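Long-range contact in SusD-like carbohydrate binding protein BF1063 (Bacteroides fragilis NCTC 9343, PDB 3I4G), which probably binds carbohydrate at the outer membrane of the bacterium as a member of the SusD family: residues Leu280-Glu292 against Val440-Gly452. Residues are numbered along the deposited sequence; the frame is centred on the assembly and turned at random.
Sequences LVNPAADLYESYE and VRHERRIELAMEG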
loop_
_atom_site.group_PDB
_atom_site.type_symbol
_atom_site.label_atom_id
_atom_site.label_comp_id
_atom_site.label_asym_id
_atom_site.label_seq_id
_atom_site.Cartn_x
_atom_site.Cartn_y
_atom_site.Cartn_z
ATOM N N LEU A 280 3.449 -15.903 3.388
ATOM C CA LEU A 280 3.010 -15.509 2.025
ATOM C C LEU A 280 3.743 -14.278 1.495
ATOM O O LEU A 280 3.996 -14.187 0.308
ATOM C CB LEU A 280 1.495 -15.298 1.993
ATOM C CG LEU A 280 0.905 -15.004 0.605
ATOM C CD1 LEU A 280 1.273 -16.076 -0.402
ATOM C CD2 LEU A 280 -0.612 -14.829 0.642
ATOM N N VAL A 281 4.042 -13.307 2.374
ATOM C CA VAL A 281 4.682 -12.011 2.013
ATOM C C VAL A 281 6.197 -12.102 2.075
ATOM O O VAL A 281 6.741 -12.334 3.130
ATOM C CB VAL A 281 4.191 -10.881 2.936
ATOM C CG1 VAL A 281 4.827 -9.566 2.512
ATOM C CG2 VAL A 281 2.684 -10.822 2.912
ATOM N N ASN A 282 6.898 -11.992 0.929
ATOM C CA ASN A 282 8.351 -12.203 0.854
ATOM C C ASN A 282 9.118 -11.027 0.218
ATOM O O ASN A 282 9.158 -10.898 -1.011
ATOM C CB ASN A 282 8.638 -13.467 0.004
ATOM C CG ASN A 282 7.989 -14.768 0.484
ATOM O OD1 ASN A 282 7.963 -15.724 -0.279
ATOM N ND2 ASN A 282 7.562 -14.856 1.754
ATOM N N PRO A 283 9.715 -10.141 1.028
ATOM C CA PRO A 283 10.524 -9.057 0.460
ATOM C C PRO A 283 11.634 -9.575 -0.424
ATOM O O PRO A 283 12.151 -10.652 -0.210
ATOM C CB PRO A 283 11.073 -8.346 1.706
ATOM C CG PRO A 283 10.066 -8.664 2.799
ATOM C CD PRO A 283 9.615 -10.070 2.483
ATOM N N ALA A 284 11.981 -8.796 -1.432
ATOM C CA ALA A 284 12.998 -9.145 -2.397
ATOM C C ALA A 284 14.329 -8.447 -2.179
ATOM O O ALA A 284 14.424 -7.399 -1.529
ATOM C CB ALA A 284 12.511 -8.781 -3.803
ATOM N N ALA A 285 15.378 -9.003 -2.781
ATOM C CA ALA A 285 16.723 -8.417 -2.716
ATOM C C ALA A 285 16.740 -6.964 -3.153
ATOM O O ALA A 285 17.471 -6.175 -2.572
ATOM C CB ALA A 285 17.740 -9.218 -3.565
ATOM N N ASP A 286 16.015 -6.586 -4.212
ATOM C CA ASP A 286 16.128 -5.210 -4.691
ATOM C C ASP A 286 15.679 -4.208 -3.637
ATOM O O ASP A 286 16.206 -3.088 -3.588
ATOM C CB ASP A 286 15.346 -5.019 -5.986
ATOM C CG ASP A 286 15.702 -3.757 -6.690
ATOM O OD1 ASP A 286 16.842 -3.632 -7.192
ATOM O OD2 ASP A 286 14.812 -2.889 -6.769
ATOM N N LEU A 287 14.700 -4.578 -2.796
ATOM C CA LEU A 287 14.338 -3.690 -1.667
ATOM C C LEU A 287 15.458 -3.719 -0.609
ATOM O O LEU A 287 15.901 -2.664 -0.141
ATOM C CB LEU A 287 13.014 -4.096 -1.042
ATOM C CG LEU A 287 12.653 -3.365 0.252
ATOM C CD1 LEU A 287 12.625 -1.824 0.097
ATOM C CD2 LEU A 287 11.305 -3.871 0.820
ATOM N N TYR A 288 15.879 -4.904 -0.188
ATOM C CA TYR A 288 16.983 -5.008 0.746
ATOM C C TYR A 288 18.179 -4.124 0.370
ATOM O O TYR A 288 18.767 -3.464 1.236
ATOM C CB TYR A 288 17.440 -6.475 0.911
ATOM C CG TYR A 288 18.770 -6.560 1.597
ATOM C CD1 TYR A 288 18.857 -6.303 2.969
ATOM C CD2 TYR A 288 19.943 -6.837 0.910
ATOM C CE1 TYR A 288 20.078 -6.326 3.609
ATOM C CE2 TYR A 288 21.179 -6.840 1.590
ATOM C CZ TYR A 288 21.194 -6.562 2.930
ATOM O OH TYR A 288 22.400 -6.570 3.658
ATOM N N GLU A 289 18.536 -4.100 -0.898
ATOM C CA GLU A 289 19.680 -3.357 -1.402
ATOM C C GLU A 289 19.465 -1.848 -1.506
ATOM O O GLU A 289 20.421 -1.109 -1.701
ATOM C CB GLU A 289 20.041 -3.885 -2.793
ATOM C CG GLU A 289 20.529 -5.316 -2.780
ATOM C CD GLU A 289 20.480 -5.998 -4.121
ATOM O OE1 GLU A 289 20.245 -5.322 -5.154
ATOM O OE2 GLU A 289 20.642 -7.228 -4.143
ATOM N N SER A 290 18.225 -1.402 -1.361
ATOM C CA SER A 290 17.909 -0.000 -1.580
ATOM C C SER A 290 18.267 0.900 -0.385
ATOM O O SER A 290 18.594 2.079 -0.570
ATOM C CB SER A 290 16.413 0.126 -1.965
ATOM O OG SER A 290 16.176 1.449 -2.437
ATOM N N TYR A 291 18.205 0.376 0.822
ATOM C CA TYR A 291 18.438 1.151 2.019
ATOM C C TYR A 291 19.873 1.692 2.049
ATOM O O TYR A 291 20.821 0.982 1.731
ATOM C CB TYR A 291 18.194 0.306 3.267
ATOM C CG TYR A 291 16.787 -0.156 3.441
ATOM C CD1 TYR A 291 15.860 0.595 4.115
ATOM C CD2 TYR A 291 16.382 -1.371 2.940
ATOM C CE1 TYR A 291 14.539 0.179 4.254
ATOM C CE2 TYR A 291 15.086 -1.794 3.078
ATOM C CZ TYR A 291 14.169 -1.031 3.730
ATOM O OH TYR A 291 12.853 -1.455 3.887
ATOM N N GLU A 292 20.056 2.951 2.397
ATOM C CA GLU A 292 21.400 3.476 2.541
ATOM C C GLU A 292 22.165 2.866 3.710
ATOM O O GLU A 292 21.601 2.237 4.587
ATOM C CB GLU A 292 21.320 4.985 2.744
ATOM C CG GLU A 292 20.798 5.725 1.529
ATOM C CD GLU A 292 20.225 7.108 1.830
ATOM O OE1 GLU A 292 20.348 7.628 2.954
ATOM O OE2 GLU A 292 19.692 7.724 0.874
ATOM N N VAL A 440 13.931 11.950 -4.047
ATOM C CA VAL A 440 12.593 11.878 -3.448
ATOM C C VAL A 440 11.930 10.537 -3.756
ATOM O O VAL A 440 11.288 9.946 -2.888
ATOM C CB VAL A 440 11.707 13.061 -3.879
ATOM C CG1 VAL A 440 10.375 12.980 -3.173
ATOM C CG2 VAL A 440 12.357 14.371 -3.531
ATOM N N ARG A 441 12.036 10.060 -4.987
ATOM C CA ARG A 441 11.447 8.764 -5.339
ATOM C C ARG A 441 12.054 7.676 -4.509
ATOM O O ARG A 441 11.350 6.778 -4.033
ATOM C CB ARG A 441 11.621 8.432 -6.824
ATOM C CG ARG A 441 10.802 9.338 -7.707
ATOM C CD ARG A 441 10.808 8.860 -9.131
ATOM N NE ARG A 441 9.976 9.728 -9.980
ATOM C CZ ARG A 441 9.786 9.524 -11.280
ATOM N NH1 ARG A 441 10.432 8.552 -11.896
ATOM N NH2 ARG A 441 8.969 10.333 -11.966
ATOM N N HIS A 442 13.364 7.749 -4.321
ATOM C CA HIS A 442 14.040 6.748 -3.508
ATOM C C HIS A 442 13.619 6.841 -2.040
ATOM O O HIS A 442 13.392 5.814 -1.381
ATOM C CB HIS A 442 15.556 6.903 -3.626
ATOM C CG HIS A 442 16.299 5.950 -2.766
ATOM N ND1 HIS A 442 16.839 6.302 -1.551
ATOM C CD2 HIS A 442 16.502 4.622 -2.903
ATOM C CE1 HIS A 442 17.370 5.219 -0.988
ATOM N NE2 HIS A 442 17.198 4.197 -1.800
ATOM N N GLU A 443 13.516 8.052 -1.485
ATOM C CA GLU A 443 13.125 8.187 -0.106
ATOM C C GLU A 443 11.719 7.649 0.082
ATOM O O GLU A 443 11.430 7.013 1.084
ATOM C CB GLU A 443 13.227 9.647 0.347
ATOM C CG GLU A 443 13.024 9.810 1.826
ATOM C CD GLU A 443 14.169 9.184 2.634
ATOM O OE1 GLU A 443 15.348 9.137 2.163
ATOM O OE2 GLU A 443 13.916 8.759 3.771
ATOM N N ARG A 444 10.829 7.931 -0.859
ATOM C CA ARG A 444 9.510 7.440 -0.804
ATOM C C ARG A 444 9.506 5.902 -0.802
ATOM O O ARG A 444 8.758 5.254 -0.065
ATOM C CB ARG A 444 8.719 8.005 -1.992
ATOM C CG ARG A 444 7.312 7.646 -2.022
ATOM C CD ARG A 444 6.659 8.294 -3.282
ATOM N NE ARG A 444 5.287 7.893 -3.352
ATOM C CZ ARG A 444 4.249 8.579 -2.924
ATOM N NH1 ARG A 444 4.371 9.802 -2.396
ATOM N NH2 ARG A 444 3.078 8.014 -3.038
ATOM N N ARG A 445 10.330 5.281 -1.635
ATOM C CA ARG A 445 10.453 3.818 -1.675
ATOM C C ARG A 445 10.824 3.270 -0.307
ATOM O O ARG A 445 10.206 2.327 0.200
ATOM C CB ARG A 445 11.513 3.393 -2.692
ATOM C CG ARG A 445 11.595 1.916 -2.834
ATOM C CD ARG A 445 12.656 1.415 -3.763
ATOM N NE ARG A 445 12.471 -0.050 -3.969
ATOM C CZ ARG A 445 13.254 -0.825 -4.699
ATOM N NH1 ARG A 445 14.321 -0.348 -5.301
ATOM N NH2 ARG A 445 12.969 -2.110 -4.796
ATOM N N ILE A 446 11.825 3.866 0.314
ATOM C CA ILE A 446 12.268 3.391 1.611
ATOM C C ILE A 446 11.246 3.642 2.702
ATOM O O ILE A 446 10.854 2.750 3.457
ATOM C CB ILE A 446 13.613 4.066 1.996
ATOM C CG1 ILE A 446 14.726 3.704 1.015
ATOM C CG2 ILE A 446 14.015 3.717 3.439
ATOM C CD1 ILE A 446 14.912 2.225 0.754
ATOM N N GLU A 447 10.729 4.862 2.750
ATOM C CA GLU A 447 9.791 5.218 3.818
ATOM C C GLU A 447 8.532 4.382 3.805
ATOM O O GLU A 447 8.058 3.963 4.867
ATOM C CB GLU A 447 9.450 6.700 3.717
ATOM C CG GLU A 447 8.440 7.167 4.721
ATOM C CD GLU A 447 8.876 7.099 6.168
ATOM O OE1 GLU A 447 10.090 7.000 6.427
ATOM O OE2 GLU A 447 7.996 7.144 7.046
ATOM N N LEU A 448 8.004 4.099 2.617
ATOM C CA LEU A 448 6.726 3.411 2.484
ATOM C C LEU A 448 6.848 1.954 2.121
ATOM O O LEU A 448 5.840 1.322 1.812
ATOM C CB LEU A 448 5.882 4.121 1.415
ATOM C CG LEU A 448 5.604 5.596 1.639
ATOM C CD1 LEU A 448 4.900 6.190 0.394
ATOM C CD2 LEU A 448 4.783 5.838 2.908
ATOM N N ALA A 449 8.028 1.374 2.222
ATOM C CA ALA A 449 8.217 -0.011 1.815
ATOM C C ALA A 449 7.300 -0.977 2.550
ATOM O O ALA A 449 7.145 -0.934 3.776
ATOM C CB ALA A 449 9.697 -0.439 1.975
HETATM N N MSE A 450 6.711 -1.897 1.784
HETATM C CA MSE A 450 5.830 -2.971 2.242
HETATM C C MSE A 450 4.445 -2.482 2.636
HETATM O O MSE A 450 3.690 -3.271 3.203
HETATM C CB MSE A 450 6.444 -3.795 3.384
HETATM C CG MSE A 450 7.808 -4.386 3.052
HETATM SE SE MSE A 450 7.931 -5.457 1.409
HETATM C CE MSE A 450 6.511 -6.699 1.853
ATOM N N GLU A 451 4.064 -1.246 2.263
ATOM C CA GLU A 451 2.762 -0.711 2.652
ATOM C C GLU A 451 1.759 -0.712 1.505
ATOM O O GLU A 451 0.645 -0.231 1.673
ATOM C CB GLU A 451 2.900 0.716 3.203
ATOM C CG GLU A 451 3.784 0.730 4.454
ATOM C CD GLU A 451 3.993 2.073 5.082
ATOM O OE1 GLU A 451 2.995 2.824 5.226
ATOM O OE2 GLU A 451 5.159 2.376 5.450
ATOM N N GLY A 452 2.096 -1.296 0.372
ATOM C CA GLY A 452 1.142 -1.426 -0.738
ATOM C C GLY A 452 1.028 -0.237 -1.660
ATOM O O GLY A 452 0.049 -0.131 -2.413
HETATM O O HOH W 1 11.356 0.500 4.944
HETATM O O HOH W 2 16.989 6.886 1.576
#
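The C-terminal end of helix 433-447 and the type II turn L448-E451 that follows it pack against the short helix 285-288 and its flanks, where R445 meets D286, I446 meets Y291 and M450 meets V281. R445, extended from CG to NE, ends in a two-pronged salt bridge: NH2 lies 2.8 Å and NH1 3.0 Å from the single oxygen OD2 of D286. That oxygen sits near the guanidinium plane, yet both nitrogens approach it from one face of the carboxylate, whose plane is turned 37° from the guanidinium. S290 CB lies over a face of the same guanidinium. One helical turn earlier, H442 holds its CG anti to the backbone N (chi1 177°), which swings the ring toward S290; there NE2 donates to S290 O over 2.8 Å, the acceptor near the ring plane but the donor above the carbonyl plane.

Within this SusD-family chain, the contact joins helix 433-447 to strand 281-283, the antiparallel partner of strand 63-65, and the short helix beyond it. I446 CD1 rests over one face of the Y291 ring in a CH-pi contact, 4.0 Å from the centroid, while I446 CG2 touches Y291 CD1 and CE1. Water 1 bridges Y291 OH and I446 O, donating to the carbonyl. L319 and T322 of helix 317-322 also touch Y291.

A449 CB meets L287 CD1. The M450 chain (selenomethionine), bent at chi2 and chi3, sets SE against L287 CD2 at 3.8 Å and brings CE tip to tip with V281 CG1, a tight 3.4 Å. Water 2 donates to E443 OE1 and weakly to E292 OE2; E292 OE1 and E443 OE1 both form salt bridges with R418.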